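Local coordinates for protein glycerol dehydrogenase (Schizosaccharomyces pombe, PDB 1TA9) that catalyses the NAD-dependent oxidation of glycerol to dihydroxyacetone, probably with a zinc ion as cofactor, and serves in the assimilation of glycerol, at residues His77-Ser82 with Leu210-Thr215; Ala94-Asp99 with Met119-Leu124; Ser172-Thr177 with Leu206-Ile211. All coordinates share one frame; numbering follows the deposited sequence.

Interaction 1: His77-Ser82 with Leu210-Thr215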
ATOM      1  N   HIS B  77      -1.455 -16.756 -41.847  1.00 14.79           N
ATOM      2  CA  HIS B  77      -1.405 -17.647 -43.007  1.00 15.35           C
ATOM      3  C   HIS B  77      -2.110 -18.964 -42.697  1.00 15.45           C
ATOM      4  O   HIS B  77      -1.967 -19.943 -43.428  1.00 15.47           O
ATOM      5  CB  HIS B  77       0.047 -17.923 -43.416  1.00 15.71           C
ATOM      6  CG  HIS B  77       0.841 -16.685 -43.691  1.00 16.12           C
ATOM      7  ND1 HIS B  77       0.481 -15.771 -44.657  1.00 16.44           N
ATOM      8  CD2 HIS B  77       1.969 -16.202 -43.118  1.00 16.43           C
ATOM      9  CE1 HIS B  77       1.353 -14.777 -44.668  1.00 16.47           C
ATOM     10  NE2 HIS B  77       2.265 -15.015 -43.743  1.00 16.70           N
ATOM     11  N   ALA B  78      -2.883 -18.975 -41.615  1.00 15.65           N
ATOM     12  CA  ALA B  78      -3.599 -20.173 -41.192  1.00 15.83           C
ATOM     13  C   ALA B  78      -4.456 -20.803 -42.283  1.00 16.02           C
ATOM     14  O   ALA B  78      -4.584 -22.024 -42.336  1.00 15.98           O
ATOM     15  CB  ALA B  78      -4.461 -19.861 -39.972  1.00 15.81           C
ATOM     16  N   PHE B  79      -5.047 -19.986 -43.152  1.00 16.31           N
ATOM     17  CA  PHE B  79      -5.883 -20.533 -44.215  1.00 16.84           C
ATOM     18  C   PHE B  79      -5.112 -21.493 -45.120  1.00 17.53           C
ATOM     19  O   PHE B  79      -5.718 -22.304 -45.815  1.00 17.83           O
ATOM     20  CB  PHE B  79      -6.506 -19.419 -45.069  1.00 16.34           C
ATOM     21  CG  PHE B  79      -7.586 -18.633 -44.366  1.00 15.99           C
ATOM     22  CD1 PHE B  79      -8.241 -19.151 -43.251  1.00 15.72           C
ATOM     23  CD2 PHE B  79      -7.972 -17.385 -44.846  1.00 15.82           C
ATOM     24  CE1 PHE B  79      -9.269 -18.435 -42.625  1.00 15.57           C
ATOM     25  CE2 PHE B  79      -8.995 -16.665 -44.230  1.00 15.55           C
ATOM     26  CZ  PHE B  79      -9.647 -17.194 -43.115  1.00 15.45           C
ATOM     27  N   THR B  80      -3.782 -21.407 -45.113  1.00 18.23           N
ATOM     28  CA  THR B  80      -2.972 -22.302 -45.940  1.00 18.78           C
ATOM     29  C   THR B  80      -2.830 -23.656 -45.256  1.00 19.04           C
ATOM     30  O   THR B  80      -2.242 -24.584 -45.811  1.00 19.36           O
ATOM     31  CB  THR B  80      -1.556 -21.740 -46.204  1.00 18.83           C
ATOM     32  OG1 THR B  80      -0.836 -21.640 -44.969  1.00 19.10           O
ATOM     33  CG2 THR B  80      -1.638 -20.372 -46.866  1.00 18.99           C
ATOM     34  N   ARG B  81      -3.370 -23.753 -44.045  1.00 19.27           N
ATOM     35  CA  ARG B  81      -3.339 -24.985 -43.260  1.00 19.45           C
ATOM     36  C   ARG B  81      -4.777 -25.418 -42.962  1.00 19.37           C
ATOM     37  O   ARG B  81      -5.032 -26.104 -41.976  1.00 19.43           O
ATOM     38  CB  ARG B  81      -2.604 -24.758 -41.931  1.00 19.69           C
ATOM     39  CG  ARG B  81      -1.128 -24.418 -42.054  1.00 19.98           C
ATOM     40  CD  ARG B  81      -0.483 -24.257 -40.679  1.00 20.14           C
ATOM     41  NE  ARG B  81      -0.818 -22.984 -40.043  1.00 19.91           N
ATOM     42  CZ  ARG B  81      -0.288 -21.816 -40.392  1.00 20.09           C
ATOM     43  NH1 ARG B  81       0.603 -21.756 -41.375  1.00 19.78           N
ATOM     44  NH2 ARG B  81      -0.639 -20.707 -39.755  1.00 19.97           N
ATOM     45  N   SER B  82      -5.708 -25.020 -43.821  1.00 19.30           N
ATOM     46  CA  SER B  82      -7.121 -25.344 -43.631  1.00 19.45           C
ATOM     47  C   SER B  82      -7.463 -26.818 -43.422  1.00 19.70           C
ATOM     48  O   SER B  82      -8.149 -27.164 -42.462  1.00 19.54           O
ATOM     49  CB  SER B  82      -7.942 -24.806 -44.805  1.00 19.20           C
ATOM     50  OG  SER B  82      -7.867 -23.395 -44.876  1.00 19.04           O
ATOM     51  N   LEU B 210     -16.205 -24.641 -35.421  1.00 13.49           N
ATOM     52  CA  LEU B 210     -14.854 -24.103 -35.486  1.00 13.50           C
ATOM     53  C   LEU B 210     -14.834 -22.652 -35.931  1.00 13.33           C
ATOM     54  O   LEU B 210     -15.517 -22.282 -36.884  1.00 13.54           O
ATOM     55  CB  LEU B 210     -14.000 -24.918 -36.470  1.00 13.77           C
ATOM     56  CG  LEU B 210     -12.661 -24.307 -36.922  1.00 13.78           C
ATOM     57  CD1 LEU B 210     -11.657 -24.313 -35.782  1.00 13.74           C
ATOM     58  CD2 LEU B 210     -12.111 -25.104 -38.104  1.00 14.22           C
ATOM     59  N   ILE B 211     -14.072 -21.830 -35.215  1.00 13.04           N
ATOM     60  CA  ILE B 211     -13.884 -20.431 -35.593  1.00 12.78           C
ATOM     61  C   ILE B 211     -12.430 -20.467 -36.058  1.00 12.80           C
ATOM     62  O   ILE B 211     -11.532 -20.809 -35.291  1.00 12.42           O
ATOM     63  CB  ILE B 211     -14.072 -19.464 -34.407  1.00 12.69           C
ATOM     64  CG1 ILE B 211     -15.561 -19.128 -34.219  1.00 12.81           C
ATOM     65  CG2 ILE B 211     -13.366 -18.149 -34.705  1.00 12.21           C
ATOM     66  CD1 ILE B 211     -16.498 -20.311 -34.173  1.00 12.82           C
ATOM     67  N   PHE B 212     -12.218 -20.134 -37.325  1.00 13.07           N
ATOM     68  CA  PHE B 212     -10.905 -20.211 -37.964  1.00 13.37           C
ATOM     69  C   PHE B 212     -10.504 -18.825 -38.456  1.00 13.67           C
ATOM     70  O   PHE B 212     -11.162 -18.255 -39.326  1.00 13.44           O
ATOM     71  CB  PHE B 212     -11.036 -21.212 -39.123  1.00 13.93           C
ATOM     72  CG  PHE B 212      -9.738 -21.612 -39.766  1.00 14.29           C
ATOM     73  CD1 PHE B 212      -8.572 -21.734 -39.026  1.00 14.66           C
ATOM     74  CD2 PHE B 212      -9.707 -21.932 -41.121  1.00 14.39           C
ATOM     75  CE1 PHE B 212      -7.387 -22.171 -39.629  1.00 15.03           C
ATOM     76  CE2 PHE B 212      -8.535 -22.367 -41.729  1.00 14.97           C
ATOM     77  CZ  PHE B 212      -7.371 -22.487 -40.981  1.00 14.75           C
ATOM     78  N   ILE B 213      -9.422 -18.290 -37.897  1.00 13.65           N
ATOM     79  CA  ILE B 213      -8.971 -16.945 -38.248  1.00 14.11           C
ATOM     80  C   ILE B 213      -7.550 -16.871 -38.778  1.00 13.93           C
ATOM     81  O   ILE B 213      -6.615 -17.346 -38.133  1.00 14.23           O
ATOM     82  CB  ILE B 213      -9.039 -16.006 -37.018  1.00 14.49           C
ATOM     83  CG1 ILE B 213     -10.440 -16.033 -36.415  1.00 15.25           C
ATOM     84  CG2 ILE B 213      -8.652 -14.578 -37.419  1.00 14.85           C
ATOM     85  CD1 ILE B 213     -10.555 -15.255 -35.120  1.00 15.86           C
ATOM     86  N   ASP B 214      -7.389 -16.262 -39.950  1.00 13.40           N
ATOM     87  CA  ASP B 214      -6.068 -16.083 -40.540  1.00 13.08           C
ATOM     88  C   ASP B 214      -5.700 -14.630 -40.245  1.00 12.70           C
ATOM     89  O   ASP B 214      -6.283 -13.703 -40.806  1.00 12.55           O
ATOM     90  CB  ASP B 214      -6.115 -16.344 -42.050  1.00 13.27           C
ATOM     91  CG  ASP B 214      -4.743 -16.251 -42.709  1.00 13.82           C
ATOM     92  OD1 ASP B 214      -4.495 -17.005 -43.678  1.00 13.91           O
ATOM     93  OD2 ASP B 214      -3.917 -15.421 -42.273  1.00 13.81           O
ATOM     94  N   THR B 215      -4.741 -14.432 -39.347  1.00 12.37           N
ATOM     95  CA  THR B 215      -4.352 -13.087 -38.953  1.00 12.23           C
ATOM     96  C   THR B 215      -3.625 -12.263 -40.016  1.00 12.10           C
ATOM     97  O   THR B 215      -3.448 -11.055 -39.850  1.00 11.56           O
ATOM     98  CB  THR B 215      -3.532 -13.122 -37.656  1.00 12.36           C
ATOM     99  OG1 THR B 215      -2.469 -14.070 -37.783  1.00 12.64           O
ATOM    100  CG2 THR B 215      -4.426 -13.531 -36.485  1.00 12.56           C
TER

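Interaction 2: Ala94-Asp99 with Met119-Leu124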
ATOM      1  N   ALA B  94     -17.023 -30.267 -48.875  1.00 21.43           N
ATOM      2  CA  ALA B  94     -17.304 -29.071 -48.091  1.00 21.43           C
ATOM      3  C   ALA B  94     -17.801 -27.911 -48.947  1.00 21.39           C
ATOM      4  O   ALA B  94     -17.459 -27.796 -50.124  1.00 21.33           O
ATOM      5  CB  ALA B  94     -16.050 -28.647 -47.328  1.00 21.45           C
ATOM      6  N   VAL B  95     -18.619 -27.055 -48.345  1.00 21.31           N
ATOM      7  CA  VAL B  95     -19.140 -25.885 -49.033  1.00 21.63           C
ATOM      8  C   VAL B  95     -18.402 -24.665 -48.500  1.00 21.72           C
ATOM      9  O   VAL B  95     -18.236 -24.514 -47.290  1.00 21.56           O
ATOM     10  CB  VAL B  95     -20.659 -25.690 -48.770  1.00 21.52           C
ATOM     11  CG1 VAL B  95     -21.095 -24.290 -49.190  1.00 21.80           C
ATOM     12  CG2 VAL B  95     -21.460 -26.727 -49.539  1.00 21.65           C
ATOM     13  N   VAL B  96     -17.937 -23.808 -49.401  1.00 21.81           N
ATOM     14  CA  VAL B  96     -17.257 -22.592 -48.987  1.00 22.07           C
ATOM     15  C   VAL B  96     -18.108 -21.427 -49.472  1.00 22.43           C
ATOM     16  O   VAL B  96     -18.329 -21.262 -50.675  1.00 22.56           O
ATOM     17  CB  VAL B  96     -15.835 -22.493 -49.579  1.00 21.94           C
ATOM     18  CG1 VAL B  96     -15.202 -21.163 -49.184  1.00 21.68           C
ATOM     19  CG2 VAL B  96     -14.983 -23.639 -49.060  1.00 21.65           C
ATOM     20  N   LEU B  97     -18.600 -20.636 -48.525  1.00 22.74           N
ATOM     21  CA  LEU B  97     -19.454 -19.495 -48.829  1.00 23.23           C
ATOM     22  C   LEU B  97     -18.779 -18.167 -48.508  1.00 23.68           C
ATOM     23  O   LEU B  97     -18.301 -17.962 -47.394  1.00 23.51           O
ATOM     24  CB  LEU B  97     -20.752 -19.601 -48.027  1.00 23.22           C
ATOM     25  CG  LEU B  97     -21.752 -18.452 -48.162  1.00 23.31           C
ATOM     26  CD1 LEU B  97     -22.319 -18.432 -49.580  1.00 23.54           C
ATOM     27  CD2 LEU B  97     -22.863 -18.625 -47.142  1.00 23.28           C
ATOM     28  N   ALA B  98     -18.758 -17.263 -49.485  1.00 24.16           N
ATOM     29  CA  ALA B  98     -18.151 -15.945 -49.303  1.00 24.88           C
ATOM     30  C   ALA B  98     -18.595 -15.001 -50.414  1.00 25.32           C
ATOM     31  O   ALA B  98     -18.848 -15.440 -51.536  1.00 25.51           O
ATOM     32  CB  ALA B  98     -16.630 -16.066 -49.304  1.00 24.95           C
ATOM     33  N   ASP B  99     -18.705 -13.709 -50.108  1.00 25.68           N
ATOM     34  CA  ASP B  99     -19.098 -12.747 -51.132  1.00 26.07           C
ATOM     35  C   ASP B  99     -17.920 -12.634 -52.096  1.00 26.28           C
ATOM     36  O   ASP B  99     -16.837 -13.138 -51.807  1.00 26.14           O
ATOM     37  CB  ASP B  99     -19.453 -11.385 -50.506  1.00 26.12           C
ATOM     38  CG  ASP B  99     -18.267 -10.695 -49.856  1.00 26.28           C
ATOM     39  OD1 ASP B  99     -18.502  -9.815 -48.998  1.00 26.32           O
ATOM     40  OD2 ASP B  99     -17.108 -11.008 -50.199  1.00 26.36           O
ATOM     41  N   MET B 119     -10.246 -33.190 -51.228  1.00 26.00           N
ATOM     42  CA  MET B 119     -11.633 -32.828 -50.961  1.00 25.86           C
ATOM     43  C   MET B 119     -12.321 -32.167 -52.143  1.00 25.98           C
ATOM     44  O   MET B 119     -11.683 -31.500 -52.961  1.00 25.87           O
ATOM     45  CB  MET B 119     -11.724 -31.886 -49.759  1.00 25.49           C
ATOM     46  CG  MET B 119     -11.318 -32.504 -48.440  1.00 25.05           C
ATOM     47  SD  MET B 119     -11.621 -31.364 -47.079  1.00 24.56           S
ATOM     48  CE  MET B 119     -13.411 -31.441 -46.965  1.00 24.34           C
ATOM     49  N   THR B 120     -13.631 -32.372 -52.229  1.00 26.11           N
ATOM     50  CA  THR B 120     -14.446 -31.765 -53.270  1.00 26.45           C
ATOM     51  C   THR B 120     -15.020 -30.524 -52.601  1.00 26.50           C
ATOM     52  O   THR B 120     -15.593 -30.612 -51.517  1.00 26.56           O
ATOM     53  CB  THR B 120     -15.603 -32.690 -53.703  1.00 26.58           C
ATOM     54  OG1 THR B 120     -15.071 -33.869 -54.323  1.00 26.96           O
ATOM     55  CG2 THR B 120     -16.520 -31.976 -54.683  1.00 26.74           C
ATOM     56  N   VAL B 121     -14.861 -29.368 -53.234  1.00 26.58           N
ATOM     57  CA  VAL B 121     -15.352 -28.132 -52.643  1.00 26.73           C
ATOM     58  C   VAL B 121     -16.383 -27.402 -53.489  1.00 26.93           C
ATOM     59  O   VAL B 121     -16.130 -27.057 -54.643  1.00 26.92           O
ATOM     60  CB  VAL B 121     -14.182 -27.166 -52.354  1.00 26.67           C
ATOM     61  CG1 VAL B 121     -14.700 -25.889 -51.719  1.00 26.66           C
ATOM     62  CG2 VAL B 121     -13.169 -27.840 -51.442  1.00 26.62           C
ATOM     63  N   THR B 122     -17.549 -27.166 -52.899  1.00 27.12           N
ATOM     64  CA  THR B 122     -18.620 -26.447 -53.574  1.00 27.40           C
ATOM     65  C   THR B 122     -18.428 -24.971 -53.251  1.00 27.68           C
ATOM     66  O   THR B 122     -18.614 -24.546 -52.113  1.00 27.70           O
ATOM     67  CB  THR B 122     -20.002 -26.894 -53.068  1.00 27.44           C
ATOM     68  OG1 THR B 122     -20.158 -28.301 -53.287  1.00 27.35           O
ATOM     69  CG2 THR B 122     -21.108 -26.145 -53.804  1.00 27.57           C
ATOM     70  N   LYS B 123     -18.041 -24.197 -54.257  1.00 27.88           N
ATOM     71  CA  LYS B 123     -17.808 -22.772 -54.078  1.00 28.20           C
ATOM     72  C   LYS B 123     -19.060 -21.961 -54.379  1.00 28.44           C
ATOM     73  O   LYS B 123     -19.522 -21.902 -55.521  1.00 28.45           O
ATOM     74  CB  LYS B 123     -16.654 -22.324 -54.978  1.00 28.22           C
ATOM     75  CG  LYS B 123     -15.351 -23.070 -54.708  1.00 28.42           C
ATOM     76  CD  LYS B 123     -14.238 -22.643 -55.656  1.00 28.58           C
ATOM     77  CE  LYS B 123     -14.566 -22.998 -57.097  1.00 28.66           C
ATOM     78  NZ  LYS B 123     -13.459 -22.621 -58.022  1.00 28.97           N
ATOM     79  N   LEU B 124     -19.613 -21.339 -53.344  1.00 28.72           N
ATOM     80  CA  LEU B 124     -20.811 -20.525 -53.490  1.00 29.06           C
ATOM     81  C   LEU B 124     -20.502 -19.059 -53.218  1.00 29.52           C
ATOM     82  O   LEU B 124     -19.661 -18.734 -52.378  1.00 29.35           O
ATOM     83  CB  LEU B 124     -21.899 -21.001 -52.525  1.00 28.96           C
ATOM     84  CG  LEU B 124     -22.344 -22.459 -52.627  1.00 28.90           C
ATOM     85  CD1 LEU B 124     -23.432 -22.717 -51.599  1.00 28.92           C
ATOM     86  CD2 LEU B 124     -22.855 -22.758 -54.033  1.00 28.92           C
TER

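Interaction 3: Ser172-Thr177 with Leu206-Ile211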
ATOM      1  N   SER B 172     -20.572 -26.416 -38.667  1.00 17.30           N
ATOM      2  CA  SER B 172     -20.223 -25.182 -39.351  1.00 17.01           C
ATOM      3  C   SER B 172     -18.825 -24.716 -38.988  1.00 16.67           C
ATOM      4  O   SER B 172     -18.346 -24.957 -37.878  1.00 16.49           O
ATOM      5  CB  SER B 172     -21.235 -24.081 -39.004  1.00 17.09           C
ATOM      6  OG  SER B 172     -21.309 -23.875 -37.599  1.00 16.94           O
ATOM      7  N   ILE B 173     -18.172 -24.068 -39.945  1.00 16.38           N
ATOM      8  CA  ILE B 173     -16.838 -23.524 -39.752  1.00 16.01           C
ATOM      9  C   ILE B 173     -16.938 -22.051 -40.144  1.00 15.95           C
ATOM     10  O   ILE B 173     -17.253 -21.717 -41.289  1.00 16.01           O
ATOM     11  CB  ILE B 173     -15.792 -24.263 -40.619  1.00 15.86           C
ATOM     12  CG1 ILE B 173     -15.681 -25.721 -40.148  1.00 15.89           C
ATOM     13  CG2 ILE B 173     -14.433 -23.577 -40.511  1.00 15.76           C
ATOM     14  CD1 ILE B 173     -14.605 -26.534 -40.848  1.00 15.54           C
ATOM     15  N   ILE B 174     -16.681 -21.178 -39.176  1.00 15.71           N
ATOM     16  CA  ILE B 174     -16.783 -19.734 -39.369  1.00 15.56           C
ATOM     17  C   ILE B 174     -15.400 -19.093 -39.451  1.00 15.71           C
ATOM     18  O   ILE B 174     -14.583 -19.244 -38.542  1.00 15.19           O
ATOM     19  CB  ILE B 174     -17.571 -19.108 -38.199  1.00 15.45           C
ATOM     20  CG1 ILE B 174     -18.906 -19.841 -38.017  1.00 15.67           C
ATOM     21  CG2 ILE B 174     -17.810 -17.630 -38.455  1.00 15.63           C
ATOM     22  CD1 ILE B 174     -19.875 -19.714 -39.191  1.00 15.52           C
ATOM     23  N   CYS B 175     -15.146 -18.373 -40.543  1.00 15.77           N
ATOM     24  CA  CYS B 175     -13.851 -17.739 -40.755  1.00 15.96           C
ATOM     25  C   CYS B 175     -13.965 -16.233 -40.930  1.00 15.89           C
ATOM     26  O   CYS B 175     -14.104 -15.737 -42.049  1.00 15.90           O
ATOM     27  CB  CYS B 175     -13.179 -18.336 -41.992  1.00 16.06           C
ATOM     28  SG  CYS B 175     -13.262 -20.128 -42.072  1.00 16.66           S
ATOM     29  N   PRO B 176     -13.909 -15.481 -39.824  1.00 15.95           N
ATOM     30  CA  PRO B 176     -14.008 -14.025 -39.923  1.00 16.04           C
ATOM     31  C   PRO B 176     -12.805 -13.452 -40.672  1.00 16.13           C
ATOM     32  O   PRO B 176     -11.676 -13.905 -40.477  1.00 16.18           O
ATOM     33  CB  PRO B 176     -14.064 -13.584 -38.460  1.00 16.09           C
ATOM     34  CG  PRO B 176     -13.273 -14.636 -37.758  1.00 16.08           C
ATOM     35  CD  PRO B 176     -13.740 -15.909 -38.424  1.00 16.11           C
ATOM     36  N   THR B 177     -13.050 -12.460 -41.524  1.00 16.15           N
ATOM     37  CA  THR B 177     -11.979 -11.843 -42.295  1.00 16.38           C
ATOM     38  C   THR B 177     -11.568 -10.480 -41.731  1.00 16.58           C
ATOM     39  O   THR B 177     -10.689  -9.801 -42.269  1.00 15.98           O
ATOM     40  CB  THR B 177     -12.376 -11.709 -43.776  1.00 16.57           C
ATOM     41  OG1 THR B 177     -13.637 -11.041 -43.881  1.00 16.75           O
ATOM     42  CG2 THR B 177     -12.483 -13.092 -44.409  1.00 16.65           C
ATOM     43  N   LEU B 206     -26.620 -25.202 -30.651  1.00 18.11           N
ATOM     44  CA  LEU B 206     -25.186 -25.384 -30.431  1.00 16.96           C
ATOM     45  C   LEU B 206     -24.400 -24.244 -31.073  1.00 16.27           C
ATOM     46  O   LEU B 206     -24.910 -23.551 -31.951  1.00 16.08           O
ATOM     47  CB  LEU B 206     -24.724 -26.716 -31.032  1.00 16.60           C
ATOM     48  CG  LEU B 206     -25.369 -28.001 -30.502  1.00 16.39           C
ATOM     49  CD1 LEU B 206     -25.066 -29.153 -31.450  1.00 16.24           C
ATOM     50  CD2 LEU B 206     -24.856 -28.298 -29.104  1.00 15.97           C
ATOM     51  N   ASN B 207     -23.161 -24.051 -30.625  1.00 15.54           N
ATOM     52  CA  ASN B 207     -22.296 -23.005 -31.176  1.00 14.89           C
ATOM     53  C   ASN B 207     -21.648 -23.506 -32.453  1.00 14.45           C
ATOM     54  O   ASN B 207     -21.624 -24.708 -32.706  1.00 14.25           O
ATOM     55  CB  ASN B 207     -21.163 -22.660 -30.202  1.00 15.03           C
ATOM     56  CG  ASN B 207     -21.635 -21.866 -29.008  1.00 15.17           C
ATOM     57  OD1 ASN B 207     -22.358 -22.374 -28.155  1.00 15.50           O
ATOM     58  ND2 ASN B 207     -21.225 -20.605 -28.944  1.00 15.27           N
ATOM     59  N   PRO B 208     -21.118 -22.588 -33.281  1.00 14.28           N
ATOM     60  CA  PRO B 208     -20.465 -23.025 -34.517  1.00 14.07           C
ATOM     61  C   PRO B 208     -19.372 -23.979 -34.046  1.00 14.06           C
ATOM     62  O   PRO B 208     -18.848 -23.820 -32.941  1.00 13.93           O
ATOM     63  CB  PRO B 208     -19.893 -21.730 -35.080  1.00 14.35           C
ATOM     64  CG  PRO B 208     -20.903 -20.711 -34.639  1.00 14.64           C
ATOM     65  CD  PRO B 208     -21.195 -21.117 -33.211  1.00 14.23           C
ATOM     66  N   ASN B 209     -19.016 -24.955 -34.869  1.00 13.78           N
ATOM     67  CA  ASN B 209     -18.021 -25.932 -34.459  1.00 13.60           C
ATOM     68  C   ASN B 209     -16.585 -25.430 -34.424  1.00 13.63           C
ATOM     69  O   ASN B 209     -15.834 -25.749 -33.501  1.00 13.10           O
ATOM     70  CB  ASN B 209     -18.143 -27.168 -35.343  1.00 13.79           C
ATOM     71  CG  ASN B 209     -19.560 -27.711 -35.368  1.00 13.99           C
ATOM     72  OD1 ASN B 209     -20.449 -27.134 -36.001  1.00 14.17           O
ATOM     73  ND2 ASN B 209     -19.786 -28.807 -34.658  1.00 14.09           N
ATOM     74  N   LEU B 210     -16.205 -24.641 -35.421  1.00 13.49           N
ATOM     75  CA  LEU B 210     -14.854 -24.103 -35.486  1.00 13.50           C
ATOM     76  C   LEU B 210     -14.834 -22.652 -35.931  1.00 13.33           C
ATOM     77  O   LEU B 210     -15.517 -22.282 -36.884  1.00 13.54           O
ATOM     78  CB  LEU B 210     -14.000 -24.918 -36.470  1.00 13.77           C
ATOM     79  CG  LEU B 210     -12.661 -24.307 -36.922  1.00 13.78           C
ATOM     80  CD1 LEU B 210     -11.657 -24.313 -35.782  1.00 13.74           C
ATOM     81  CD2 LEU B 210     -12.111 -25.104 -38.104  1.00 14.22           C
ATOM     82  N   ILE B 211     -14.072 -21.830 -35.215  1.00 13.04           N
ATOM     83  CA  ILE B 211     -13.884 -20.431 -35.593  1.00 12.78           C
ATOM     84  C   ILE B 211     -12.430 -20.467 -36.058  1.00 12.80           C
ATOM     85  O   ILE B 211     -11.532 -20.809 -35.291  1.00 12.42           O
ATOM     86  CB  ILE B 211     -14.072 -19.464 -34.407  1.00 12.69           C
ATOM     87  CG1 ILE B 211     -15.561 -19.128 -34.219  1.00 12.81           C
ATOM     88  CG2 ILE B 211     -13.366 -18.149 -34.705  1.00 12.21           C
ATOM     89  CD1 ILE B 211     -16.498 -20.311 -34.173  1.00 12.82           C
TER

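Interaction 1: His77-Ser82 with Leu210-Thr215
Ala78 and Asp214 bring the two backbones within 4.8 Å, CA to CA, where the 3-10 turn 78-80 sits against the C-terminal end of strand 210-214 of the parallel sheet. The carboxylate of Asp214 grips that turn by its backbone. Asp214 OD2 accepts His77 N at 2.8 Å and its OD1 accepts Phe79 N at 3.1 Å, both donors standing well above the carboxylate plane. CG of Asp214 lies anti to its own backbone N (chi1 -177°), which carries the acid out toward the turn. Its CB sits over the centre of the Phe79 ring, 3.4 Å from the centroid, in a CH-pi contact. Phe79 in turn directs an edge at the face of Phe212, an offset edge-to-face pair with planes 64° apart. At the rim of the Phe212 ring, Ser82 OG lies 3.4 Å from CE2, its hydroxyl already given to Phe79 O, and Ala78 CB packs on CE1. With an alanine at Asp214, the N-H groups of His77 and Phe79 would probably lose their acceptor, and helix 215-220 its cap. Asp214 is the N-cap residue of that helix, OD2 also accepting Asp216 N, and thus a single buried carboxylate binds turn, strand end and helix start together, its negative charge probably eased by the surrounding N-H dipoles.

Interaction 2: Ala94-Asp99 with Met119-Leu124
Val96 and Val121 make the tightest side-chain meeting between these parallel strands: CG2 of Val96 comes to 3.5 Å from CG1 of Val121, closer than methyls usually sit. Val121 CG1, anti to its backbone N (chi1 -179°), is thereby turned toward that Val96 methyl, and the two side chains cross at a slant. On the same sheet face Ala94 CB receives the methyl CE of Met119, whose chain bends at chi3 (73°) to bring it there. The other face carries Val95, Thr122, Leu97 and Leu124. Val95 straddles two neighbours, with CG2 against Thr122 CB at 3.8 Å and CG1 against Leu124 CD1 at 3.7 Å; Leu97 CD1 reaches across to Leu124 CB. Between the two layers runs a regular parallel hydrogen-bond pattern, including Thr122 N to Ala94 O at 2.8 Å and Val96 N to Thr122 O at 2.9 Å, which fades to a weak bond from Ala98 N to Leu124 O. Trp103 of helix 100-115 lies over Val96 and Ala98. Strand 93-98, that helix and strand 120-125 form a beta-alpha-beta unit; Asp99, at the N-cap of the helix, probably contributes to NAD(+) binding, as expected at the C-terminal strand ends of a Rossmann-like nucleotide-binding domain.

Interaction 3: Ser172-Thr177 with Leu206-Ile211
Two neighbouring strands of the central parallel sheet, 172-176 and 210-214, start side by side here, and Ser172 meets Asn209 where the second is just beginning. The side-chain carbonyl of Asn209 stands in for a backbone acceptor: its OD1 accepts Ser172 N at 2.8 Å, the donor standing above the carbonyl plane. Asn209 CG lies beside the backbone N (chi1 -53°), which turns the amide back toward Ser172, while ND2 is taken by Gln70. Ser172 O then receives Leu210 N at 3.3 Å and, weakly, Asn209 N. One step on, the regular pairing is set by Ile174 N to Leu210 O at 2.8 Å. Ile173 and Leu210 share one sheet face, CG2 against CD2 at 3.7 Å. Toward the other face, Pro208 CB rests against both Ser172 OG and Ile174 CG1, 3.6 Å from each. Ile174 also touches Met158 of helix 155-167, a residue expected to bind NAD(+), so this face is packed under the helix. Strand 172-176 runs on into Thr177, another likely NAD(+) contact. A parallel strand leading into a cofactor-binding loop at its C-terminal end is characteristic of the Rossmann-like domain of iron-containing alcohol dehydrogenases.

Going from the N terminus, the chain first leaves strand 71-75 through 77-82, whose partner 210-215 comes only after 127 intervening residues; interaction 1 thus closes a long loop that encloses interaction 2, segment 172-177 and the first residues of 206-211. Interaction 2 closes a short beta-alpha-beta connection across helix 100-115 before interaction 3 opens. Interaction 3 closes the 28-residue connection holding the antiparallel pair 188-192 and 198-203. Interactions 1 and 3 finish on the same strand, sharing Leu210 and Ile211, and touch where Phe212 N probably bonds to Ile174 O. Interaction 2 stands about 7 Å by nearest atoms from each of the others, yet joins them through one six-stranded parallel sheet, with 120-125 at its far margin.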